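Local coordinates for protein glutamate receptor 1 (PDB 4IO2) that binds glutamate in its ligand-binding domain and, as part of a longer ionotropic-type glutamate receptor, probably serves to gate an ion channel, at residues 9-14 against 77-83; 19-24 against 36-42; 93-99 against 208-213. All coordinates share one frame; numbering follows the deposited sequence. Where two conformers were deposited one is given.

How the interactions relate
All three contacts lie in one lobe of this two-lobed, periplasmic-binding-protein-like ligand-binding domain, the lobe that holds the parallel sheet. Interaction 1 pairs the central strand of that three-stranded sheet with strand 81-82; interaction 2, a hairpin leading into helix 40-52, falls within the chain between those two strands. Their centres are about 16 Å apart, and Val-14 packs on Val-41, Thr-21 and Leu-37. Interaction 3 comes later, bringing residues 208-213 back from more than a hundred residues away. Its centre is about 12 Å from that of interaction 1, linked by a probable hydrogen bond from Val-210 N to Ala-82 O, whereas interactions 2 and 3, with centres about 22 Å apart, do not touch. Strand 81-82 thus joins early and late parts of the chain.

Interaction 1: residues 9-14 against 77-83; sequences TLRIGV and GDYDIAI
With CG set beside the backbone N (chi1 -61°) and a bend at chi3, the side chain of Arg-11 turns back along residues 77-80, where Asp-80 and Gly-77 meet its guanidinium at the edge. The arginine grips the carboxylate of Asp-80 side-on. Its NH2 forms a salt bridge with OD1 of Asp-80 at 3.0 Å, while NE of Arg-11 makes a longer bond of 3.3 Å to OD2 of Asp-80. The guanidinium nitrogens reach both oxygens from above the carboxylate plane, the two flat groups being turned 58° apart, whereas Arg-11 N meets OD2 of Asp-80 on its anti side, nearer that plane, at 2.8 Å. A short acid suits this place: it serves a main-chain N-H and a cation at once. At its far end the guanidinium meets Gly-77 O end-on, through NH1 and NH2. Gly-77 has the positive phi of a Schellman motif, which suits glycine at this helix end.

Arg-11 O accepts from both Asp-80 N and Ile-81 N, and the parallel pairing continues with Gly-13 N to Ile-81 O at 2.9 Å and Ile-83 N to Gly-13 O at 2.9 Å. Gly-13 CA lies over the face of the Tyr-79 ring, 3.9 Å from its centroid, in a CH-pi contact that a bare backbone permits. Branched Ile-12 and Ile-81 lie side by side, CG1 to CG1 at 3.9 Å. Strand 9-14 is central in the sheet, hydrogen-bonded to strand 55-60 on its other edge; Ile-12 and Ile-83 pack on Ile-45 of helix 40-52, and Tyr-79 and Ala-82 pack on helix 67-75.

Interaction 2: residues 19-24 against 36-42; sequences PFTIVA and KLTGYVL
A beta hairpin running straight into a helix brings residues 19-24 and 36-42 together, close to the glutamate site: the side chain of Phe-20 lies about 4 Å from that of the ligand-binding Asp-85. The edge of the Phe-20 ring is directed at the face of Tyr-40 in a T-shaped stack, with centroids 5.2 Å apart and planes at 76°. Tyr-40 CG is anti to the backbone N (chi1 174°), which lays its ring beside Phe-20, and Phe-20 CD1 comes within 3.6 Å of Tyr-40 CD1. Large flat side chains suit this buried place: Phe-20 also meets Phe-242 edge-to-face, and Tyr-40 packs on Leu-237 and Trp-241 of helix 233-242.

The first turn of helix 40-52 is tied to the other segment through its backbone. Tyr-40 N donates to Pro-19 O at 3.1 Å and Val-41 N to Phe-20 O at 2.8 Å, giving N-H groups at the start of the helix acceptors from outside it. Gly-39 occupies the N-cap, where its positive phi and the nearby carbonyls of Pro-19 and Phe-20 suit a residue without a side chain. Phe-20 and Thr-21 together form a classic beta bulge, both facing one residue outside this contact; Thr-21 sets OG1 3.3 Å from Val-41 CB.

Farther out, strands 22-25 and 35-38 pair antiparallel. Ile-22 and Thr-38 exchange two backbone bonds, as do Ala-24 and Lys-36. A water donates to Ile-22 O and is also hydrogen-bonded to Thr-38 OG1, a use for a hydroxyl at this exposed position. Between these pairs, Val-23 and Leu-37 lie side by side, CG2 of Val-23 3.7 Å from CD2 of Leu-37.

Interaction 3: residues 93-99 against 208-213; sequences REIVAFS and GIVTPK
Ile-209 O takes the backbone N-H of Ser-99 at 2.8 Å, nearly straight at 166° and in the carbonyl plane. Ser-99 answers through its side chain: with OG between the backbone N and the carbonyl carbon (chi1 75°), the hydroxyl oxygen accepts Ile-209 N at 2.9 Å. A short hydroxyl side chain suits the place, because it accepts this N-H as a strand carbonyl would. In the hydrogen-bonded pair next along, Ala-97 N donates to Thr-211 O and Thr-211 N to Ala-97 O, the latter donor lying above the carbonyl plane. Small Ala-97 leaves room for Thr-211 OG1 against its CB.

The two methyls of Val-210 meet different neighbours: CG1 lies 3.7 Å from CG2 of Val-96. CG2 of Val-210 lies 3.8 Å from CE2 of Phe-98, whose side chain runs alongside. At the other end Lys-213 stretches its long chain across the backbone of residues 94-96, bends at chi3, and gives NZ to Glu-94 O at 2.9 Å. A water joins Lys-213 N to Ile-95 O.

Arg-93 forms a salt bridge with Asp-222 of the second subunit, and Glu-94 one with Lys-219 of that subunit. The side chain of Phe-98 is about 4 Å from that of ligand-binding Arg-92, so this short antiparallel pairing of strands 97-98 and 200-211 borders the glutamate site of the two-lobed periplasmic-binding-protein-like fold.

Interaction 1: residues 9-14 against 77-83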
loop_
_atom_site.group_PDB
_atom_site.type_symbol
_atom_site.label_atom_id
_atom_site.label_comp_id
_atom_site.label_asym_id
_atom_site.label_seq_id
_atom_site.Cartn_x
_atom_site.Cartn_y
_atom_site.Cartn_z
ATOM N N THR A 9 7.654 26.972 -4.724
ATOM C CA THR A 9 6.212 27.051 -4.587
ATOM C C THR A 9 5.538 25.910 -5.339
ATOM O O THR A 9 5.832 25.671 -6.504
ATOM C CB THR A 9 5.669 28.412 -5.117
ATOM O OG1 THR A 9 6.223 29.468 -4.335
ATOM C CG2 THR A 9 4.140 28.468 -5.039
ATOM N N LEU A 10 4.665 25.191 -4.643
ATOM C CA LEU A 10 3.841 24.149 -5.250
ATOM C C LEU A 10 2.406 24.556 -5.283
ATOM O O LEU A 10 1.819 24.851 -4.241
ATOM C CB LEU A 10 3.904 22.866 -4.450
ATOM C CG LEU A 10 5.221 22.144 -4.455
ATOM C CD1 LEU A 10 5.081 20.949 -3.532
ATOM C CD2 LEU A 10 5.628 21.766 -5.857
ATOM N N ARG A 11 1.817 24.523 -6.465
ATOM C CA ARG A 11 0.360 24.613 -6.631
ATOM C C ARG A 11 -0.217 23.233 -6.349
ATOM O O ARG A 11 0.043 22.254 -7.081
ATOM C CB ARG A 11 -0.018 25.054 -8.048
ATOM C CG ARG A 11 0.495 26.426 -8.465
ATOM C CD ARG A 11 0.336 26.630 -9.974
ATOM N NE ARG A 11 1.022 25.559 -10.680
ATOM C CZ ARG A 11 0.726 25.100 -11.895
ATOM N NH1 ARG A 11 -0.212 25.668 -12.650
ATOM N NH2 ARG A 11 1.404 24.069 -12.358
ATOM N N ILE A 12 -0.962 23.124 -5.250
ATOM C CA ILE A 12 -1.452 21.841 -4.724
ATOM C C ILE A 12 -2.957 21.751 -4.917
ATOM O O ILE A 12 -3.697 22.477 -4.273
ATOM C CB ILE A 12 -1.138 21.681 -3.233
ATOM C CG1 ILE A 12 0.343 21.861 -2.974
ATOM C CG2 ILE A 12 -1.657 20.318 -2.738
ATOM C CD1 ILE A 12 0.757 21.759 -1.497
ATOM N N GLY A 13 -3.390 20.905 -5.846
ATOM C CA GLY A 13 -4.809 20.687 -6.068
ATOM C C GLY A 13 -5.386 19.773 -4.987
ATOM O O GLY A 13 -4.770 18.748 -4.631
ATOM N N VAL A 14 -6.535 20.182 -4.449
ATOM C CA VAL A 14 -7.284 19.395 -3.486
ATOM C C VAL A 14 -8.713 19.316 -3.962
ATOM O O VAL A 14 -9.140 20.077 -4.833
ATOM C CB VAL A 14 -7.176 19.959 -2.039
ATOM C CG1 VAL A 14 -5.732 19.983 -1.529
ATOM C CG2 VAL A 14 -7.776 21.333 -1.883
ATOM N N GLY A 77 -1.149 20.553 -16.569
ATOM C CA GLY A 77 -0.310 21.599 -15.996
ATOM C C GLY A 77 -1.034 22.548 -15.058
ATOM O O GLY A 77 -0.426 23.539 -14.650
ATOM N N ASP A 78 -2.273 22.221 -14.656
ATOM C CA ASP A 78 -3.080 23.125 -13.837
ATOM C C ASP A 78 -2.634 23.178 -12.382
ATOM O O ASP A 78 -2.910 24.144 -11.676
ATOM C CB ASP A 78 -4.556 22.742 -13.865
ATOM C CG ASP A 78 -5.188 22.814 -15.264
ATOM O OD1 ASP A 78 -4.497 23.083 -16.284
ATOM O OD2 ASP A 78 -6.416 22.571 -15.309
ATOM N N TYR A 79 -1.932 22.129 -11.975
ATOM C CA TYR A 79 -1.406 21.991 -10.619
ATOM C C TYR A 79 -0.011 21.367 -10.737
ATOM O O TYR A 79 0.315 20.750 -11.754
ATOM C CB TYR A 79 -2.290 21.054 -9.764
ATOM C CG TYR A 79 -3.764 21.413 -9.753
ATOM C CD1 TYR A 79 -4.239 22.528 -9.057
ATOM C CD2 TYR A 79 -4.681 20.675 -10.470
ATOM C CE1 TYR A 79 -5.585 22.858 -9.048
ATOM C CE2 TYR A 79 -6.041 20.996 -10.459
ATOM C CZ TYR A 79 -6.491 22.092 -9.774
ATOM O OH TYR A 79 -7.841 22.369 -9.797
ATOM N N ASP A 80 0.779 21.493 -9.685
ATOM C CA ASP A 80 2.055 20.778 -9.569
ATOM C C ASP A 80 1.914 19.407 -8.949
ATOM O O ASP A 80 2.525 18.460 -9.422
ATOM C CB ASP A 80 3.080 21.616 -8.803
ATOM C CG ASP A 80 3.338 22.938 -9.497
ATOM O OD1 ASP A 80 3.612 22.934 -10.734
ATOM O OD2 ASP A 80 3.244 23.984 -8.842
ATOM N N ILE A 81 1.149 19.326 -7.877
ATOM C CA ILE A 81 0.779 18.038 -7.295
ATOM C C ILE A 81 -0.709 18.096 -6.942
ATOM O O ILE A 81 -1.292 19.176 -6.880
ATOM C CB ILE A 81 1.612 17.644 -6.042
ATOM C CG1 ILE A 81 1.408 18.649 -4.901
ATOM C CG2 ILE A 81 3.078 17.532 -6.426
ATOM C CD1 ILE A 81 2.106 18.247 -3.567
ATOM N N ALA A 82 -1.300 16.944 -6.690
ATOM C CA ALA A 82 -2.673 16.876 -6.162
ATOM C C ALA A 82 -2.719 15.865 -5.012
ATOM O O ALA A 82 -2.189 14.764 -5.099
ATOM C CB ALA A 82 -3.701 16.518 -7.259
ATOM N N ILE A 83 -3.324 16.297 -3.915
ATOM C CA ILE A 83 -3.388 15.519 -2.693
ATOM C C ILE A 83 -4.820 15.299 -2.292
ATOM O O ILE A 83 -5.592 16.256 -2.157
ATOM C CB ILE A 83 -2.629 16.182 -1.519
ATOM C CG1 ILE A 83 -1.165 16.477 -1.877
ATOM C CG2 ILE A 83 -2.693 15.266 -0.320
ATOM C CD1 ILE A 83 -0.408 17.237 -0.778
#

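Interaction 2: residues 19-24 against 36-42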
loop_
_atom_site.group_PDB
_atom_site.type_symbol
_atom_site.label_atom_id
_atom_site.label_comp_id
_atom_site.label_asym_id
_atom_site.label_seq_id
_atom_site.Cartn_x
_atom_site.Cartn_y
_atom_site.Cartn_z
ATOM N N PRO A 19 -13.809 13.487 5.543
ATOM C CA PRO A 19 -13.078 14.515 6.296
ATOM C C PRO A 19 -11.628 14.703 5.802
ATOM O O PRO A 19 -10.782 15.192 6.554
ATOM C CB PRO A 19 -13.113 13.940 7.704
ATOM C CG PRO A 19 -12.805 12.459 7.418
ATOM C CD PRO A 19 -13.540 12.154 6.120
ATOM N N PHE A 20 -11.348 14.318 4.554
ATOM C CA PHE A 20 -10.065 14.599 3.918
ATOM C C PHE A 20 -9.910 16.085 3.650
ATOM O O PHE A 20 -8.910 16.700 4.095
ATOM C CB PHE A 20 -9.925 13.802 2.623
ATOM C CG PHE A 20 -9.490 12.352 2.824
ATOM C CD1 PHE A 20 -8.227 12.074 3.305
ATOM C CD2 PHE A 20 -10.359 11.306 2.597
ATOM C CE1 PHE A 20 -7.810 10.747 3.484
ATOM C CE2 PHE A 20 -9.970 9.974 2.774
ATOM C CZ PHE A 20 -8.695 9.710 3.222
ATOM N N THR A 21 -10.870 16.664 2.918
ATOM C CA THR A 21 -10.870 18.056 2.562
ATOM C C THR A 21 -12.286 18.557 2.774
ATOM O O THR A 21 -13.207 18.202 2.047
ATOM C CB THR A 21 -10.377 18.301 1.101
ATOM O OG1 THR A 21 -9.000 17.918 1.043
ATOM C CG2 THR A 21 -10.524 19.755 0.689
ATOM N N ILE A 22 -12.423 19.375 3.811
ATOM C CA ILE A 22 -13.706 19.867 4.277
ATOM C C ILE A 22 -13.803 21.339 3.919
ATOM O O ILE A 22 -12.934 22.112 4.285
ATOM C CB ILE A 22 -13.807 19.746 5.795
ATOM C CG1 ILE A 22 -13.593 18.282 6.230
ATOM C CG2 ILE A 22 -15.171 20.258 6.269
ATOM C CD1 ILE A 22 -13.272 18.122 7.743
ATOM N N VAL A 23 -14.839 21.710 3.177
ATOM C CA VAL A 23 -14.996 23.057 2.634
ATOM C C VAL A 23 -16.098 23.766 3.423
ATOM O O VAL A 23 -17.228 23.269 3.496
ATOM C CB VAL A 23 -15.351 22.977 1.127
ATOM C CG1 VAL A 23 -15.597 24.379 0.525
ATOM C CG2 VAL A 23 -14.260 22.213 0.377
ATOM N N ALA A 24 -15.770 24.915 4.006
ATOM C CA ALA A 24 -16.747 25.761 4.678
ATOM C C ALA A 24 -16.805 27.159 4.068
ATOM O O ALA A 24 -15.776 27.737 3.736
ATOM C CB ALA A 24 -16.380 25.882 6.158
ATOM N N LYS A 36 -13.056 28.341 3.707
ATOM C CA LYS A 36 -12.064 27.788 4.614
ATOM C C LYS A 36 -11.971 26.299 4.405
ATOM O O LYS A 36 -12.990 25.621 4.244
ATOM C CB LYS A 36 -12.426 28.041 6.073
ATOM C CG LYS A 36 -12.275 29.465 6.550
ATOM C CD LYS A 36 -12.783 29.551 7.974
ATOM C CE LYS A 36 -12.844 30.960 8.431
ATOM N NZ LYS A 36 -11.513 31.512 8.298
ATOM N N LEU A 37 -10.747 25.804 4.382
ATOM C CA LEU A 37 -10.469 24.381 4.208
ATOM C C LEU A 37 -9.808 23.798 5.445
ATOM O O LEU A 37 -8.893 24.396 6.010
ATOM C CB LEU A 37 -9.495 24.155 3.063
ATOM C CG LEU A 37 -9.860 24.750 1.713
ATOM C CD1 LEU A 37 -8.766 24.407 0.711
ATOM C CD2 LEU A 37 -11.240 24.242 1.277
ATOM N N THR A 38 -10.296 22.643 5.863
ATOM C CA THR A 38 -9.741 21.878 6.970
ATOM C C THR A 38 -9.767 20.391 6.582
ATOM O O THR A 38 -10.393 20.014 5.585
ATOM C CB THR A 38 -10.533 22.071 8.281
ATOM O OG1 THR A 38 -11.911 21.698 8.076
ATOM C CG2 THR A 38 -10.468 23.542 8.757
ATOM N N GLY A 39 -9.099 19.561 7.360
ATOM C CA GLY A 39 -9.190 18.132 7.220
ATOM C C GLY A 39 -7.838 17.451 7.179
ATOM O O GLY A 39 -6.782 18.089 7.288
ATOM N N TYR A 40 -7.872 16.120 7.064
ATOM C CA TYR A 40 -6.672 15.309 6.968
ATOM C C TYR A 40 -5.692 15.861 5.919
ATOM O O TYR A 40 -4.495 15.926 6.184
ATOM C CB TYR A 40 -7.103 13.869 6.615
ATOM C CG TYR A 40 -6.013 12.858 6.334
ATOM C CD1 TYR A 40 -5.244 12.923 5.183
ATOM C CD2 TYR A 40 -5.757 11.836 7.216
ATOM C CE1 TYR A 40 -4.305 11.970 4.909
ATOM C CE2 TYR A 40 -4.784 10.897 6.965
ATOM C CZ TYR A 40 -4.055 10.978 5.789
ATOM O OH TYR A 40 -3.079 10.042 5.513
ATOM N N VAL A 41 -6.194 16.208 4.739
ATOM C CA VAL A 41 -5.312 16.662 3.664
ATOM C C VAL A 41 -4.610 17.947 4.039
ATOM O O VAL A 41 -3.414 18.122 3.755
ATOM C CB VAL A 41 -6.110 16.840 2.348
ATOM C CG1 VAL A 41 -5.387 17.650 1.293
ATOM C CG2 VAL A 41 -6.523 15.463 1.848
ATOM N N LEU A 42 -5.338 18.887 4.605
ATOM C CA LEU A 42 -4.748 20.185 4.967
ATOM C C LEU A 42 -3.696 19.992 6.058
ATOM O O LEU A 42 -2.623 20.610 6.026
ATOM C CB LEU A 42 -5.840 21.149 5.420
ATOM C CG LEU A 42 -6.721 21.756 4.307
ATOM C CD1 LEU A 42 -5.916 22.631 3.331
ATOM C CD2 LEU A 42 -7.524 20.703 3.511
HETATM O O HOH W 1 -13.554 23.601 6.866
#

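Interaction 3: residues 93-99 against 208-213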
loop_
_atom_site.group_PDB
_atom_site.type_symbol
_atom_site.label_atom_id
_atom_site.label_comp_id
_atom_site.label_asym_id
_atom_site.label_seq_id
_atom_site.Cartn_x
_atom_site.Cartn_y
_atom_site.Cartn_z
ATOM N N ARG A 93 -1.940 5.969 -14.120
ATOM C CA ARG A 93 -0.474 5.897 -14.151
ATOM C C ARG A 93 0.096 6.060 -15.561
ATOM O O ARG A 93 1.255 6.413 -15.691
ATOM C CB ARG A 93 -0.031 4.574 -13.496
ATOM C CG ARG A 93 1.482 4.392 -13.409
ATOM C CD ARG A 93 2.138 5.370 -12.441
ATOM N NE ARG A 93 3.580 5.290 -12.422
ATOM C CZ ARG A 93 4.371 5.961 -13.253
ATOM N NH1 ARG A 93 3.857 6.758 -14.192
ATOM N NH2 ARG A 93 5.693 5.831 -13.156
ATOM N N GLU A 94 -0.729 5.837 -16.577
ATOM C CA GLU A 94 -0.281 6.114 -17.939
ATOM C C GLU A 94 -0.013 7.594 -18.162
ATOM O O GLU A 94 0.790 7.947 -19.022
ATOM C CB GLU A 94 -1.340 5.674 -18.949
ATOM C CG GLU A 94 -1.507 4.201 -19.033
ATOM C CD GLU A 94 -0.413 3.492 -19.875
ATOM O OE1 GLU A 94 0.559 4.156 -20.339
ATOM O OE2 GLU A 94 -0.543 2.252 -20.064
ATOM N N ILE A 95 -0.693 8.469 -17.424
ATOM C CA ILE A 95 -0.619 9.907 -17.694
ATOM C C ILE A 95 0.001 10.760 -16.590
ATOM O O ILE A 95 0.390 11.907 -16.848
ATOM C CB ILE A 95 -1.992 10.491 -18.140
ATOM C CG1 ILE A 95 -3.058 10.300 -17.081
ATOM C CG2 ILE A 95 -2.363 9.917 -19.510
ATOM C CD1 ILE A 95 -4.296 11.159 -17.263
ATOM N N VAL A 96 0.075 10.224 -15.377
ATOM C CA VAL A 96 0.689 10.903 -14.242
ATOM C C VAL A 96 1.495 9.885 -13.463
ATOM O O VAL A 96 1.300 8.653 -13.603
ATOM C CB VAL A 96 -0.353 11.536 -13.292
ATOM C CG1 VAL A 96 -1.148 12.653 -13.988
ATOM C CG2 VAL A 96 -1.307 10.506 -12.679
ATOM N N ALA A 97 2.364 10.375 -12.578
ATOM C CA ALA A 97 2.985 9.509 -11.570
ATOM C C ALA A 97 2.289 9.660 -10.231
ATOM O O ALA A 97 1.504 10.583 -10.006
ATOM C CB ALA A 97 4.515 9.747 -11.467
ATOM N N PHE A 98 2.574 8.719 -9.330
ATOM C CA PHE A 98 2.059 8.802 -7.981
ATOM C C PHE A 98 3.193 8.642 -7.002
ATOM O O PHE A 98 4.101 7.843 -7.204
ATOM C CB PHE A 98 1.016 7.719 -7.732
ATOM C CG PHE A 98 -0.268 7.897 -8.487
ATOM C CD1 PHE A 98 -0.445 7.328 -9.733
ATOM C CD2 PHE A 98 -1.321 8.585 -7.919
ATOM C CE1 PHE A 98 -1.652 7.428 -10.385
ATOM C CE2 PHE A 98 -2.519 8.676 -8.551
ATOM C CZ PHE A 98 -2.688 8.129 -9.796
ATOM N N SER A 99 3.104 9.362 -5.906
ATOM C CA SER A 99 3.992 9.171 -4.781
ATOM C C SER A 99 3.789 7.806 -4.146
ATOM O O SER A 99 2.826 7.111 -4.401
ATOM C CB SER A 99 3.732 10.243 -3.716
ATOM O OG SER A 99 2.541 10.001 -2.974
ATOM N N GLY A 208 -2.415 7.849 -3.452
ATOM C CA GLY A 208 -1.102 8.443 -3.652
ATOM C C GLY A 208 -1.257 9.890 -4.003
ATOM O O GLY A 208 -2.294 10.316 -4.520
ATOM N N ILE A 209 -0.186 10.644 -3.768
ATOM C CA ILE A 209 -0.119 12.027 -4.238
ATOM C C ILE A 209 0.180 12.003 -5.742
ATOM O O ILE A 209 1.092 11.330 -6.177
ATOM C CB ILE A 209 0.933 12.830 -3.441
ATOM C CG1 ILE A 209 0.454 12.924 -1.990
ATOM C CG2 ILE A 209 1.105 14.217 -4.063
ATOM C CD1 ILE A 209 1.420 13.672 -1.081
ATOM N N VAL A 210 -0.608 12.725 -6.522
ATOM C CA VAL A 210 -0.426 12.788 -7.958
ATOM C C VAL A 210 0.672 13.774 -8.266
ATOM O O VAL A 210 0.662 14.888 -7.758
ATOM C CB VAL A 210 -1.727 13.243 -8.663
ATOM C CG1 VAL A 210 -1.540 13.180 -10.164
ATOM C CG2 VAL A 210 -2.920 12.417 -8.248
ATOM N N THR A 211 1.593 13.384 -9.134
ATOM C CA THR A 211 2.682 14.253 -9.589
ATOM C C THR A 211 2.828 14.108 -11.099
ATOM O O THR A 211 2.358 13.151 -11.689
ATOM C CB THR A 211 4.041 13.927 -8.912
ATOM O OG1 THR A 211 4.637 12.790 -9.511
ATOM C CG2 THR A 211 3.904 13.674 -7.430
ATOM N N PRO A 212 3.572 15.013 -11.716
ATOM C CA PRO A 212 3.885 14.790 -13.118
ATOM C C PRO A 212 4.707 13.526 -13.304
ATOM O O PRO A 212 5.448 13.160 -12.391
ATOM C CB PRO A 212 4.711 16.037 -13.501
ATOM C CG PRO A 212 4.277 17.077 -12.510
ATOM C CD PRO A 212 4.059 16.317 -11.233
ATOM N N LYS A 213 4.648 12.926 -14.490
ATOM C CA LYS A 213 5.579 11.865 -14.795
ATOM C C LYS A 213 6.999 12.417 -14.833
ATOM O O LYS A 213 7.222 13.576 -15.180
ATOM C CB LYS A 213 5.221 11.238 -16.137
ATOM C CG LYS A 213 3.931 10.422 -16.055
ATOM C CD LYS A 213 3.746 9.595 -17.301
ATOM C CE LYS A 213 3.357 10.427 -18.478
ATOM N NZ LYS A 213 3.156 9.540 -19.678
HETATM O O HOH W 2 2.381 13.770 -16.087
#